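Local coordinates for multiheme cytochrome cf (Carboxydothermus ferrireducens DSM 11255, PDB 6QVM), which probably reduces extracellular Fe(III) as an undecaheme cytochrome of the S-layer, passing electrons to insoluble substrates, at residues F84-K89 against Q230-F235; K248-F253 against R271-S276; E538-P543 against N660-E665; S569-T574 against S586-S591. All coordinates share one frame; numbering follows the deposited sequence.

Interaction 1: F84-K89 against Q230-F235. With HEC (heme c), chain G.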
# COMPACT_ATOMS: atom_id res chain seq x y z
N PHE A 84 -4.42 0.54 24.29
CA PHE A 84 -5.82 0.21 24.05
C PHE A 84 -6.05 -0.16 22.59
O PHE A 84 -6.65 -1.20 22.29
CB PHE A 84 -6.70 1.40 24.46
CG PHE A 84 -8.15 1.26 24.08
CD1 PHE A 84 -9.03 0.54 24.86
CD2 PHE A 84 -8.64 1.89 22.94
CE1 PHE A 84 -10.36 0.42 24.52
CE2 PHE A 84 -9.97 1.78 22.59
CZ PHE A 84 -10.83 1.04 23.38
N MET A 85 -5.53 0.65 21.67
CA MET A 85 -5.78 0.41 20.26
C MET A 85 -4.98 -0.79 19.75
O MET A 85 -5.47 -1.55 18.91
CB MET A 85 -5.46 1.66 19.45
CG MET A 85 -6.03 1.63 18.05
SD MET A 85 -5.96 3.22 17.22
CE MET A 85 -6.56 2.78 15.59
N GLN A 86 -3.75 -0.98 20.24
CA GLN A 86 -2.98 -2.16 19.86
C GLN A 86 -3.60 -3.45 20.38
O GLN A 86 -3.37 -4.51 19.79
CB GLN A 86 -1.54 -2.04 20.37
CG GLN A 86 -0.78 -0.85 19.81
CD GLN A 86 0.69 -0.90 20.14
OE1 GLN A 86 1.10 -0.72 21.29
NE2 GLN A 86 1.51 -1.15 19.12
N ASN A 87 -4.37 -3.38 21.47
CA ASN A 87 -5.01 -4.54 22.08
C ASN A 87 -6.39 -4.82 21.52
O ASN A 87 -7.25 -5.37 22.23
CB ASN A 87 -5.07 -4.35 23.60
CG ASN A 87 -3.77 -4.70 24.29
OD1 ASN A 87 -2.93 -5.41 23.73
ND2 ASN A 87 -3.59 -4.19 25.50
N GLY A 88 -6.64 -4.47 20.26
CA GLY A 88 -7.97 -4.64 19.70
C GLY A 88 -9.02 -3.82 20.42
O GLY A 88 -10.15 -4.29 20.62
N LYS A 89 -8.67 -2.59 20.81
CA LYS A 89 -9.56 -1.68 21.53
C LYS A 89 -10.10 -2.35 22.80
O LYS A 89 -11.30 -2.35 23.08
CB LYS A 89 -10.68 -1.18 20.62
CG LYS A 89 -10.14 -0.75 19.26
CD LYS A 89 -10.76 0.53 18.75
CE LYS A 89 -10.57 0.65 17.25
NZ LYS A 89 -10.40 2.05 16.79
N GLN A 230 0.55 -2.65 11.68
CA GLN A 230 -0.53 -3.63 11.66
C GLN A 230 -1.17 -3.80 13.03
O GLN A 230 -2.35 -4.14 13.11
CB GLN A 230 -0.01 -4.96 11.13
CG GLN A 230 0.37 -4.94 9.66
CD GLN A 230 1.01 -6.23 9.20
OE1 GLN A 230 1.92 -6.76 9.86
NE2 GLN A 230 0.55 -6.77 8.08
N SER A 231 -0.42 -3.55 14.11
CA SER A 231 -0.95 -3.75 15.45
C SER A 231 -2.13 -2.83 15.75
O SER A 231 -2.94 -3.15 16.62
CB SER A 231 0.16 -3.55 16.49
OG SER A 231 0.56 -2.19 16.55
N CYS A 232 -2.23 -1.68 15.06
CA CYS A 232 -3.38 -0.80 15.19
C CYS A 232 -4.32 -0.88 13.99
O CYS A 232 -5.54 -0.92 14.19
CB CYS A 232 -2.94 0.66 15.36
SG CYS A 232 -2.43 1.12 17.04
N HIS A 233 -3.80 -0.90 12.77
CA HIS A 233 -4.62 -0.82 11.57
C HIS A 233 -5.09 -2.17 11.05
O HIS A 233 -6.05 -2.21 10.27
CB HIS A 233 -3.85 -0.09 10.47
CG HIS A 233 -3.69 1.38 10.71
ND1 HIS A 233 -4.71 2.28 10.48
CD2 HIS A 233 -2.65 2.10 11.20
CE1 HIS A 233 -4.30 3.49 10.80
NE2 HIS A 233 -3.06 3.41 11.24
N GLY A 234 -4.46 -3.26 11.43
CA GLY A 234 -4.81 -4.57 10.87
C GLY A 234 -3.95 -4.89 9.65
O GLY A 234 -2.78 -5.19 9.79
N PHE A 235 -4.55 -4.82 8.46
CA PHE A 235 -3.84 -4.97 7.19
C PHE A 235 -3.00 -6.25 7.16
O PHE A 235 -1.87 -6.27 6.66
CB PHE A 235 -2.95 -3.75 6.92
CG PHE A 235 -3.70 -2.52 6.47
CD1 PHE A 235 -4.61 -1.90 7.31
CD2 PHE A 235 -3.48 -1.98 5.21
CE1 PHE A 235 -5.30 -0.77 6.90
CE2 PHE A 235 -4.17 -0.85 4.80
CZ PHE A 235 -5.08 -0.24 5.64
FE HEC G . -1.96 4.94 11.66
CHA HEC G . -4.28 7.24 10.58
CHB HEC G . -0.79 4.61 8.44
CHC HEC G . 0.57 2.89 12.77
CHD HEC G . -3.44 4.75 14.75
NA HEC G . -2.45 5.74 9.85
C1A HEC G . -3.43 6.70 9.63
C2A HEC G . -3.42 7.02 8.22
C3A HEC G . -2.46 6.30 7.63
C4A HEC G . -1.84 5.48 8.64
CMA HEC G . -2.09 6.33 6.13
CAA HEC G . -4.34 8.05 7.53
CBA HEC G . -3.68 9.42 7.66
CGA HEC G . -4.54 10.49 7.03
O1A HEC G . -5.78 10.52 7.28
O2A HEC G . -3.97 11.31 6.27
NB HEC G . -0.43 3.89 10.77
C1B HEC G . -0.04 4.04 9.45
C2B HEC G . 1.30 3.49 9.31
C3B HEC G . 1.67 3.00 10.51
C4B HEC G . 0.59 3.25 11.45
CMB HEC G . 2.09 3.43 7.98
CAB HEC G . 3.01 2.31 10.88
CBB HEC G . 4.17 3.33 10.84
NC HEC G . -1.54 3.98 13.41
C1C HEC G . -0.44 3.19 13.66
C2C HEC G . -0.41 2.83 15.07
C3C HEC G . -1.56 3.28 15.61
C4C HEC G . -2.27 4.04 14.59
CMC HEC G . 0.62 1.87 15.72
CAC HEC G . -2.05 3.08 17.07
CBC HEC G . -1.07 3.74 18.07
ND HEC G . -3.61 5.85 12.52
C1D HEC G . -4.00 5.63 13.84
C2D HEC G . -5.14 6.47 14.11
C3D HEC G . -5.40 7.25 12.82
C4D HEC G . -4.41 6.80 11.88
CMD HEC G . -5.91 6.57 15.44
CAD HEC G . -6.51 8.30 12.60
CBD HEC G . -7.82 7.57 12.31
CGD HEC G . -7.67 6.85 11.00
O1D HEC G . -7.62 7.53 9.94
O2D HEC G . -7.61 5.59 11.01

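Interaction 2: K248-F253 against R271-S276. With HEC (heme c), chain J.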
# COMPACT_ATOMS: atom_id res chain seq x y z
N LYS A 248 14.74 -11.71 2.26
CA LYS A 248 14.65 -12.69 3.32
C LYS A 248 16.03 -13.10 3.81
O LYS A 248 17.05 -12.83 3.15
CB LYS A 248 13.90 -13.95 2.86
CG LYS A 248 12.44 -13.72 2.50
CD LYS A 248 11.71 -13.10 3.67
CE LYS A 248 10.23 -13.01 3.41
NZ LYS A 248 9.52 -12.34 4.53
N THR A 249 16.06 -13.75 4.96
CA THR A 249 17.21 -14.52 5.41
C THR A 249 16.97 -16.00 5.13
O THR A 249 15.82 -16.45 5.04
CB THR A 249 17.46 -14.29 6.91
OG1 THR A 249 16.29 -14.62 7.66
CG2 THR A 249 17.85 -12.84 7.18
N PRO A 250 18.04 -16.78 4.96
CA PRO A 250 17.87 -18.18 4.53
C PRO A 250 17.00 -19.05 5.43
O PRO A 250 16.31 -19.94 4.93
CB PRO A 250 19.32 -18.70 4.48
CG PRO A 250 20.11 -17.49 4.12
CD PRO A 250 19.45 -16.34 4.86
N ASP A 251 17.00 -18.83 6.75
CA ASP A 251 16.21 -19.69 7.63
C ASP A 251 14.71 -19.56 7.35
O ASP A 251 13.94 -20.44 7.76
CB ASP A 251 16.50 -19.38 9.10
CG ASP A 251 16.40 -17.90 9.42
OD1 ASP A 251 15.29 -17.34 9.32
OD2 ASP A 251 17.43 -17.30 9.79
N PHE A 252 14.29 -18.50 6.66
CA PHE A 252 12.89 -18.32 6.31
C PHE A 252 12.36 -19.46 5.44
O PHE A 252 11.17 -19.77 5.48
CB PHE A 252 12.73 -16.98 5.60
CG PHE A 252 11.37 -16.75 4.98
CD1 PHE A 252 10.30 -16.30 5.74
CD2 PHE A 252 11.17 -16.96 3.62
CE1 PHE A 252 9.07 -16.08 5.17
CE2 PHE A 252 9.94 -16.73 3.04
CZ PHE A 252 8.89 -16.29 3.82
N PHE A 253 13.23 -20.09 4.65
CA PHE A 253 12.80 -21.12 3.71
C PHE A 253 12.92 -22.53 4.26
O PHE A 253 12.66 -23.49 3.53
CB PHE A 253 13.60 -21.00 2.41
CG PHE A 253 13.39 -19.70 1.68
CD1 PHE A 253 12.34 -19.55 0.79
CD2 PHE A 253 14.25 -18.63 1.88
CE1 PHE A 253 12.14 -18.36 0.12
CE2 PHE A 253 14.06 -17.44 1.21
CZ PHE A 253 13.00 -17.30 0.33
N ARG A 271 23.88 -13.93 3.21
CA ARG A 271 23.40 -12.86 4.06
C ARG A 271 21.91 -12.61 3.84
O ARG A 271 21.14 -12.53 4.80
CB ARG A 271 24.20 -11.59 3.79
CG ARG A 271 24.16 -10.58 4.91
CD ARG A 271 24.94 -9.35 4.56
NE ARG A 271 26.36 -9.45 4.88
CZ ARG A 271 26.86 -9.29 6.11
NH1 ARG A 271 28.16 -9.37 6.32
NH2 ARG A 271 26.05 -9.02 7.12
N TYR A 272 21.49 -12.46 2.59
CA TYR A 272 20.10 -12.20 2.25
C TYR A 272 19.69 -13.01 1.04
O TYR A 272 20.52 -13.36 0.20
CB TYR A 272 19.86 -10.71 1.97
CG TYR A 272 19.90 -9.84 3.20
CD1 TYR A 272 19.00 -10.03 4.23
CD2 TYR A 272 20.83 -8.82 3.32
CE1 TYR A 272 19.03 -9.23 5.36
CE2 TYR A 272 20.88 -8.02 4.44
CZ TYR A 272 19.97 -8.23 5.46
OH TYR A 272 19.99 -7.44 6.58
N VAL A 273 18.40 -13.30 0.95
CA VAL A 273 17.80 -13.93 -0.22
C VAL A 273 16.83 -12.93 -0.85
O VAL A 273 15.95 -12.40 -0.16
CB VAL A 273 17.07 -15.23 0.14
CG1 VAL A 273 16.48 -15.88 -1.11
CG2 VAL A 273 18.01 -16.19 0.85
N ILE A 274 17.01 -12.67 -2.13
CA ILE A 274 16.10 -11.80 -2.87
C ILE A 274 14.96 -12.66 -3.40
O ILE A 274 15.18 -13.60 -4.18
CB ILE A 274 16.83 -11.06 -4.01
CG1 ILE A 274 18.08 -10.37 -3.46
CG2 ILE A 274 15.91 -10.05 -4.66
CD1 ILE A 274 17.83 -9.53 -2.21
N ASN A 275 13.74 -12.35 -2.97
CA ASN A 275 12.61 -13.27 -3.06
C ASN A 275 11.57 -12.71 -4.03
O ASN A 275 10.87 -11.75 -3.71
CB ASN A 275 12.02 -13.49 -1.66
CG ASN A 275 10.88 -14.48 -1.66
OD1 ASN A 275 10.78 -15.34 -2.53
ND2 ASN A 275 10.00 -14.36 -0.67
N SER A 276 11.45 -13.34 -5.20
CA SER A 276 10.51 -12.94 -6.24
C SER A 276 9.53 -14.09 -6.51
O SER A 276 9.76 -15.20 -6.02
CB SER A 276 11.26 -12.55 -7.51
OG SER A 276 11.65 -13.69 -8.25
FE HEC J . 6.05 -2.13 -6.14
CHA HEC J . 6.40 -5.44 -6.84
CHB HEC J . 2.94 -2.15 -7.63
CHC HEC J . 5.45 1.04 -4.95
CHD HEC J . 9.35 -1.88 -5.15
NA HEC J . 4.88 -3.53 -7.05
C1A HEC J . 5.24 -4.84 -7.28
C2A HEC J . 4.20 -5.47 -8.07
C3A HEC J . 3.25 -4.56 -8.29
C4A HEC J . 3.66 -3.32 -7.66
CMA HEC J . 1.95 -4.79 -9.09
CAA HEC J . 4.21 -6.93 -8.56
CBA HEC J . 3.46 -7.80 -7.56
CGA HEC J . 3.35 -9.19 -8.12
O1A HEC J . 4.33 -9.68 -8.75
O2A HEC J . 2.28 -9.82 -7.92
NB HEC J . 4.49 -0.80 -6.28
C1B HEC J . 3.28 -1.03 -6.89
C2B HEC J . 2.42 0.10 -6.64
C3B HEC J . 3.11 0.99 -5.91
C4B HEC J . 4.43 0.44 -5.66
CMB HEC J . 0.98 0.21 -7.20
CAB HEC J . 2.62 2.37 -5.40
CBB HEC J . 1.36 2.26 -4.50
NC HEC J . 7.21 -0.67 -5.28
C1C HEC J . 6.73 0.53 -4.78
C2C HEC J . 7.82 1.20 -4.08
C3C HEC J . 8.88 0.37 -4.07
C4C HEC J . 8.53 -0.81 -4.87
CMC HEC J . 7.68 2.55 -3.33
CAC HEC J . 10.30 0.61 -3.45
CBC HEC J . 10.28 0.88 -1.93
ND HEC J . 7.63 -3.45 -6.02
C1D HEC J . 8.91 -3.13 -5.57
C2D HEC J . 9.73 -4.31 -5.65
C3D HEC J . 8.81 -5.41 -6.17
C4D HEC J . 7.52 -4.79 -6.37
CMD HEC J . 11.22 -4.45 -5.28
CAD HEC J . 9.16 -6.89 -6.41
CBD HEC J . 8.69 -7.63 -5.15
CGD HEC J . 9.11 -9.07 -5.15
O1D HEC J . 9.35 -9.62 -6.25
O2D HEC J . 9.19 -9.67 -4.04

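Interaction 3: E538-P543 against N660-E665. With NGA (2-acetamido-2-deoxy-beta-D-galactopyranose), chain C.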
# COMPACT_ATOMS: atom_id res chain seq x y z
N GLU A 538 -27.26 -10.55 -32.07
CA GLU A 538 -27.05 -10.16 -30.68
C GLU A 538 -25.60 -10.32 -30.26
O GLU A 538 -25.11 -9.59 -29.39
CB GLU A 538 -27.95 -10.99 -29.77
N LYS A 539 -24.88 -11.27 -30.86
CA LYS A 539 -23.51 -11.57 -30.47
C LYS A 539 -22.74 -12.00 -31.71
O LYS A 539 -23.09 -13.01 -32.33
CB LYS A 539 -23.49 -12.66 -29.39
CG LYS A 539 -22.43 -12.48 -28.32
CD LYS A 539 -21.08 -12.99 -28.78
CE LYS A 539 -20.01 -12.75 -27.73
NZ LYS A 539 -20.29 -13.47 -26.46
N VAL A 540 -21.73 -11.23 -32.08
CA VAL A 540 -20.85 -11.56 -33.19
C VAL A 540 -19.52 -11.97 -32.56
O VAL A 540 -18.75 -11.12 -32.08
CB VAL A 540 -20.68 -10.41 -34.18
CG1 VAL A 540 -19.78 -10.82 -35.34
CG2 VAL A 540 -22.04 -9.95 -34.69
N TYR A 541 -19.24 -13.27 -32.56
CA TYR A 541 -18.06 -13.78 -31.87
C TYR A 541 -16.79 -13.27 -32.54
O TYR A 541 -16.67 -13.27 -33.77
CB TYR A 541 -18.08 -15.31 -31.84
CG TYR A 541 -19.19 -15.91 -30.98
CD1 TYR A 541 -19.05 -16.02 -29.60
CD2 TYR A 541 -20.37 -16.38 -31.54
CE1 TYR A 541 -20.06 -16.57 -28.81
CE2 TYR A 541 -21.38 -16.93 -30.76
CZ TYR A 541 -21.22 -17.02 -29.40
OH TYR A 541 -22.23 -17.57 -28.62
N ASN A 542 -15.85 -12.81 -31.72
CA ASN A 542 -14.64 -12.13 -32.18
C ASN A 542 -13.59 -13.16 -32.60
O ASN A 542 -13.15 -13.95 -31.77
CB ASN A 542 -14.11 -11.24 -31.06
CG ASN A 542 -12.88 -10.43 -31.45
OD1 ASN A 542 -12.16 -10.75 -32.40
ND2 ASN A 542 -12.62 -9.38 -30.68
N PRO A 543 -13.14 -13.16 -33.86
CA PRO A 543 -12.13 -14.15 -34.29
C PRO A 543 -10.83 -14.08 -33.50
O PRO A 543 -10.13 -15.09 -33.40
CB PRO A 543 -11.91 -13.81 -35.77
CG PRO A 543 -13.16 -13.11 -36.18
CD PRO A 543 -13.58 -12.31 -34.98
N ASN A 660 -12.45 -6.44 -33.49
CA ASN A 660 -13.39 -7.47 -33.91
C ASN A 660 -13.51 -7.45 -35.43
O ASN A 660 -14.36 -6.74 -35.98
CB ASN A 660 -14.77 -7.28 -33.27
CG ASN A 660 -15.62 -8.54 -33.34
OD1 ASN A 660 -15.43 -9.40 -34.21
ND2 ASN A 660 -16.57 -8.67 -32.43
N THR A 661 -12.66 -8.24 -36.11
CA THR A 661 -12.62 -8.18 -37.57
C THR A 661 -13.96 -8.55 -38.19
O THR A 661 -14.37 -7.98 -39.20
CB THR A 661 -11.51 -9.08 -38.11
OG1 THR A 661 -11.67 -10.40 -37.57
CG2 THR A 661 -10.14 -8.52 -37.75
N ALA A 662 -14.66 -9.51 -37.58
CA ALA A 662 -15.91 -10.00 -38.16
C ALA A 662 -17.07 -9.03 -37.91
O ALA A 662 -17.89 -8.80 -38.81
CB ALA A 662 -16.24 -11.38 -37.60
N LEU A 663 -17.15 -8.46 -36.71
CA LEU A 663 -18.14 -7.41 -36.49
C LEU A 663 -17.85 -6.20 -37.36
O LEU A 663 -18.78 -5.49 -37.76
CB LEU A 663 -18.17 -7.00 -35.01
CG LEU A 663 -19.22 -5.95 -34.64
CD1 LEU A 663 -20.60 -6.46 -35.02
CD2 LEU A 663 -19.16 -5.62 -33.16
N THR A 664 -16.59 -5.97 -37.71
CA THR A 664 -16.22 -4.79 -38.49
C THR A 664 -16.71 -4.89 -39.92
O THR A 664 -17.27 -3.93 -40.47
CB THR A 664 -14.71 -4.59 -38.44
OG1 THR A 664 -14.33 -4.07 -37.16
CG2 THR A 664 -14.25 -3.63 -39.54
N GLU A 665 -16.53 -6.05 -40.56
CA GLU A 665 -16.97 -6.19 -41.94
C GLU A 665 -18.49 -6.29 -42.02
O GLU A 665 -19.10 -5.74 -42.94
CB GLU A 665 -16.29 -7.39 -42.59
CG GLU A 665 -14.81 -7.17 -42.84
CD GLU A 665 -14.18 -8.25 -43.70
OE1 GLU A 665 -14.37 -9.44 -43.40
OE2 GLU A 665 -13.49 -7.90 -44.69
C1 NGA C . -23.30 -18.29 -28.13
C2 NGA C . -23.79 -19.27 -27.05
C3 NGA C . -25.20 -19.84 -27.29
C4 NGA C . -26.13 -18.79 -27.87
C5 NGA C . -25.46 -18.03 -29.01
C6 NGA C . -26.38 -16.99 -29.62
C7 NGA C . -21.74 -20.26 -26.22
C8 NGA C . -21.19 -21.55 -25.68
N2 NGA C . -22.85 -20.36 -26.95
O3 NGA C . -25.76 -20.38 -26.10
O4 NGA C . -26.50 -17.87 -26.87
O5 NGA C . -24.31 -17.39 -28.52
O6 NGA C . -25.60 -15.96 -30.18
O7 NGA C . -21.18 -19.20 -25.98
O HOH W 1 -10.62 -9.23 -34.33

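Interaction 4: S569-T574 against S586-S591. With NGA (2-acetamido-2-deoxy-beta-D-galactopyranose), chain D.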
# COMPACT_ATOMS: atom_id res chain seq x y z
N SER A 569 8.42 0.55 -31.62
CA SER A 569 9.61 0.99 -30.92
C SER A 569 9.36 2.37 -30.33
O SER A 569 8.91 3.27 -31.05
CB SER A 569 10.83 1.02 -31.84
OG SER A 569 11.63 -0.13 -31.65
N ILE A 570 9.64 2.53 -29.04
CA ILE A 570 9.40 3.78 -28.34
C ILE A 570 10.69 4.24 -27.68
O ILE A 570 11.41 3.45 -27.08
CB ILE A 570 8.28 3.64 -27.28
CG1 ILE A 570 7.04 3.00 -27.90
CG2 ILE A 570 7.95 5.00 -26.68
CD1 ILE A 570 5.76 3.24 -27.11
N ASP A 571 10.97 5.54 -27.82
CA ASP A 571 11.97 6.21 -27.01
C ASP A 571 11.24 7.01 -25.94
O ASP A 571 10.47 7.93 -26.24
CB ASP A 571 12.87 7.12 -27.85
CG ASP A 571 13.93 6.34 -28.62
OD1 ASP A 571 13.85 5.09 -28.63
OD2 ASP A 571 14.83 6.97 -29.21
N ASN A 572 11.46 6.64 -24.68
CA ASN A 572 10.83 7.28 -23.53
C ASN A 572 11.64 8.52 -23.19
O ASN A 572 12.70 8.43 -22.56
CB ASN A 572 10.73 6.31 -22.37
CG ASN A 572 9.78 6.78 -21.29
OD1 ASN A 572 9.69 7.97 -21.00
ND2 ASN A 572 9.06 5.84 -20.69
N LEU A 573 11.16 9.69 -23.61
CA LEU A 573 11.88 10.93 -23.37
C LEU A 573 11.83 11.36 -21.91
O LEU A 573 12.70 12.12 -21.47
CB LEU A 573 11.35 12.04 -24.27
CG LEU A 573 11.52 11.72 -25.76
CD1 LEU A 573 11.01 12.84 -26.65
CD2 LEU A 573 12.98 11.42 -26.06
N THR A 574 10.83 10.90 -21.15
CA THR A 574 10.82 11.18 -19.72
C THR A 574 11.96 10.46 -19.02
O THR A 574 12.63 11.04 -18.15
CB THR A 574 9.48 10.76 -19.11
OG1 THR A 574 8.40 11.33 -19.87
CG2 THR A 574 9.39 11.23 -17.67
N SER A 586 19.87 5.85 -19.34
CA SER A 586 20.23 5.42 -20.68
C SER A 586 19.34 4.30 -21.21
O SER A 586 19.46 3.95 -22.39
CB SER A 586 21.69 4.96 -20.70
OG SER A 586 21.87 3.78 -19.93
N ARG A 587 18.47 3.74 -20.38
CA ARG A 587 17.62 2.61 -20.77
C ARG A 587 16.21 3.10 -21.12
O ARG A 587 15.21 2.66 -20.55
CB ARG A 587 17.59 1.57 -19.65
CG ARG A 587 18.96 1.21 -19.08
CD ARG A 587 19.54 0.02 -19.79
N TYR A 588 16.15 4.02 -22.08
CA TYR A 588 14.91 4.69 -22.45
C TYR A 588 14.23 4.07 -23.66
O TYR A 588 13.16 4.55 -24.05
CB TYR A 588 15.19 6.17 -22.71
CG TYR A 588 16.27 6.41 -23.74
CD1 TYR A 588 17.61 6.47 -23.37
CD2 TYR A 588 15.95 6.57 -25.08
CE1 TYR A 588 18.60 6.69 -24.31
CE2 TYR A 588 16.94 6.79 -26.03
CZ TYR A 588 18.26 6.84 -25.64
OH TYR A 588 19.25 7.05 -26.57
N LYS A 589 14.82 3.04 -24.26
CA LYS A 589 14.23 2.40 -25.43
C LYS A 589 13.39 1.20 -25.01
O LYS A 589 13.83 0.36 -24.23
CB LYS A 589 15.30 1.93 -26.42
CG LYS A 589 16.17 3.03 -26.99
CD LYS A 589 17.32 2.44 -27.80
CE LYS A 589 18.11 3.53 -28.50
NZ LYS A 589 17.20 4.46 -29.22
N ALA A 590 12.17 1.13 -25.55
CA ALA A 590 11.28 0.00 -25.34
C ALA A 590 10.80 -0.50 -26.70
O ALA A 590 10.50 0.30 -27.59
CB ALA A 590 10.09 0.39 -24.46
N SER A 591 10.70 -1.82 -26.84
CA SER A 591 10.35 -2.43 -28.11
C SER A 591 9.60 -3.72 -27.83
O SER A 591 10.07 -4.55 -27.05
CB SER A 591 11.61 -2.70 -28.93
OG SER A 591 11.35 -2.51 -30.31
C1 NGA D . 10.03 19.23 -24.05
C2 NGA D . 10.71 20.46 -24.70
C3 NGA D . 10.41 20.14 -26.16
C4 NGA D . 11.08 18.84 -26.54
C5 NGA D . 10.69 17.72 -25.60
C6 NGA D . 11.47 16.45 -25.93
C7 NGA D . 10.88 22.70 -23.55
C8 NGA D . 10.07 23.73 -22.80
N2 NGA D . 10.18 21.71 -24.15
O3 NGA D . 10.92 20.89 -27.20
O4 NGA D . 12.47 19.05 -26.48
O5 NGA D . 10.93 18.15 -24.27
O6 NGA D . 10.95 15.47 -25.09
O7 NGA D . 12.12 22.83 -23.58

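Interaction 1: F84-K89 against Q230-F235
Gln-86 sets CG opposite its carbonyl carbon (chi1 -61°) and runs extended from there, which carries its amide alongside helix 226-233 to Ser-231. Met-85 turns the other way, CG opposite the backbone N (chi1 -165°), and its straight chain heads for the heme. The Gln-86 amide donates through NE2 to Ser-231 OG at 2.9 Å; the bond is nearly straight, and the hydroxyl lies close to the amide plane. Ser-231 OG is also bonded to the carbonyl of Lys-228, so this hydroxyl is held by two partners. With an alanine in place of Gln-86, Ser-231 OG would probably lose its amide donor and the flank of Cys-232 SG would be less well packed. That sulfur is where the two helix ends come together: Met-85 CG and Gln-86 CG each lie 3.8 Å from Cys-232 SG. The same atom carries the thioether to heme CAC. Farther along, Met-85 CE packs 3.8 Å from the meso carbon CHD, at the rim of the porphyrin. His-233, next after Cys-232, binds the iron through NE2 at 1.9 Å, with His-361 as the second protein ligand. Helix 79-86 thus lays its last turn against a CXXCH motif, the attachment site of a bis-histidine c-type heme.

Interaction 2: K248-F253 against R271-S276
An antiparallel sheet of five strands has the short strand 247-248 at one edge, and this contact is where that strand pairs with its neighbour 270-275 before the chain turns into a 3-10 segment. Lys-248 and Val-273 make a hydrogen-bonded pair. Lys-248 N donates to Val-273 O at 2.8 Å, and Val-273 N returns a bond to Lys-248 O at 2.6 Å. At the start of the second segment Arg-271 and Tyr-272 both face Val-283 on the next strand, a classic beta bulge. The Tyr-272 ring turns an edge to Lys-248 O, in its plane, while its hydroxyl is bonded to Glu-342.

On the side of the sheet that carries Val-273, the 3-10 turn folds back over the strand. Val-273 uses both methyls: CG1 meets Phe-253 CE2 at 3.7 Å, ring and valine coming from opposite directions, and CG2 meets Pro-250 CG at 4.1 Å. The Phe-253 ring also turns its edge to the amide of Asn-275, the two planes 84° apart. Asn-275 keeps that amide fixed through outside partners, OD1 with Lys-296 and ND2 with the carbonyl of Asn-245. A bend at chi2 (-56°) takes the Lys-248 chain past Asn-275, CG 4.1 Å from ND2, and on to Phe-252; its NZ is hydrogen-bonded to Asn-245 OD1. Lys-248 CE sits over the centre of the Phe-252 ring, 3.5 Å above its plane.

Interaction 3: E538-P543 against N660-E665
Asn-660 ND2 is held by two carbonyls, that of Val-522 and that of Val-540. The bond to Val-540 O is straight but long and weak, at 3.3 Å. On the far branch of the same amide, OD1 accepts from Leu-663 N at 3.2 Å, the donor standing well above the carbonyl plane. Asn-660 is therefore the N-cap of helix 661-672, and its one side chain ties the start of that helix to the loop 538-543. The Asn-542 amide stacks on it, the two groups pointing in opposite directions with planes only 8° apart and their CG atoms separated by 3.8 Å. A water joins the two segments, donating to Asn-542 OD1 and accepting from Thr-661 N, each at 2.9 Å. Asn-542 OD1 also accepts from Met-544 N. Apolar contacts flank this polar centre. Val-540 sends CG2 to Leu-663 CD1 at 3.8 Å and rests CG1 against the first turn of the helix, while Pro-543 CG packs on Ala-662 CB. Tyr-541 points away from the helix, and its OH is covalently linked to C1 of an N-acetylgalactosamine, 1.4 Å away, an O-glycosylation; Lys-539 CD lies over one face of its ring, off centre.

Interaction 4: S569-T574 against S586-S591
Asp-571 stands between Lys-589 and Tyr-588 on one face of an antiparallel pairing, strand 567-572 against the edge strand 589-593 of a four-stranded sheet. Asp-571 and Lys-589 form a non-hydrogen-bonded pair, and their side chains run side by side in the same direction. The lysine bends at its last torsion to bring NZ to the carboxylate, 3.5 Å from OD2 in a long salt bridge. The Tyr-588 ring meets that carboxylate quite differently: its edge faces the group, with planes 89° apart and CE2 3.8 Å from OD2. Tyr-588 reaches there because its CG lies between the backbone N and the carbonyl carbon (chi1 55°). Were an alanine here instead of Asp-571, Lys-589 would probably lose its charge partner and the edge of the Tyr-588 ring the carboxylate beside it. Farther along the same face, Ser-569 OG and Ser-591 OG share a hydrogen bond of 2.7 Å.

The backbones are joined at Ile-570 and Ala-590, a hydrogen-bonded pair, by Ile-570 N to Ala-590 O at 2.8 Å and a return bond. Past it, Asn-572 N donates to Tyr-588 O. Asn-572 caps helix 573-576: its ND2 is hydrogen-bonded to Asp-399, a calcium ligand, while OD1 accepts from Ile-575 N and, weakly, from Thr-574 N at 3.1 Å.

How the interactions relate
None of the four contacts touches another; interactions 1 and 2 come nearest, about 11 Å between nearest atoms with centres 28 Å apart, while interactions 1 and 3 have centres 54 Å apart. Along the chain, interaction 4 is nested in the loop that interaction 3 closes, and the others follow in series. Their ties to hemes differ. Interaction 1 includes a heme attachment site, interaction 2 ends beside a propionate of another heme, the side chain of Pro-543 in interaction 3 is about 4 Å from a heme, and that of Ile-570 in interaction 4 about 9 Å from one. A sugar is bonded to Tyr-541 of 538-543, and another touches Leu-573 of 569-574; a calcium ion lies about 7 Å from the Asn-572 side chain.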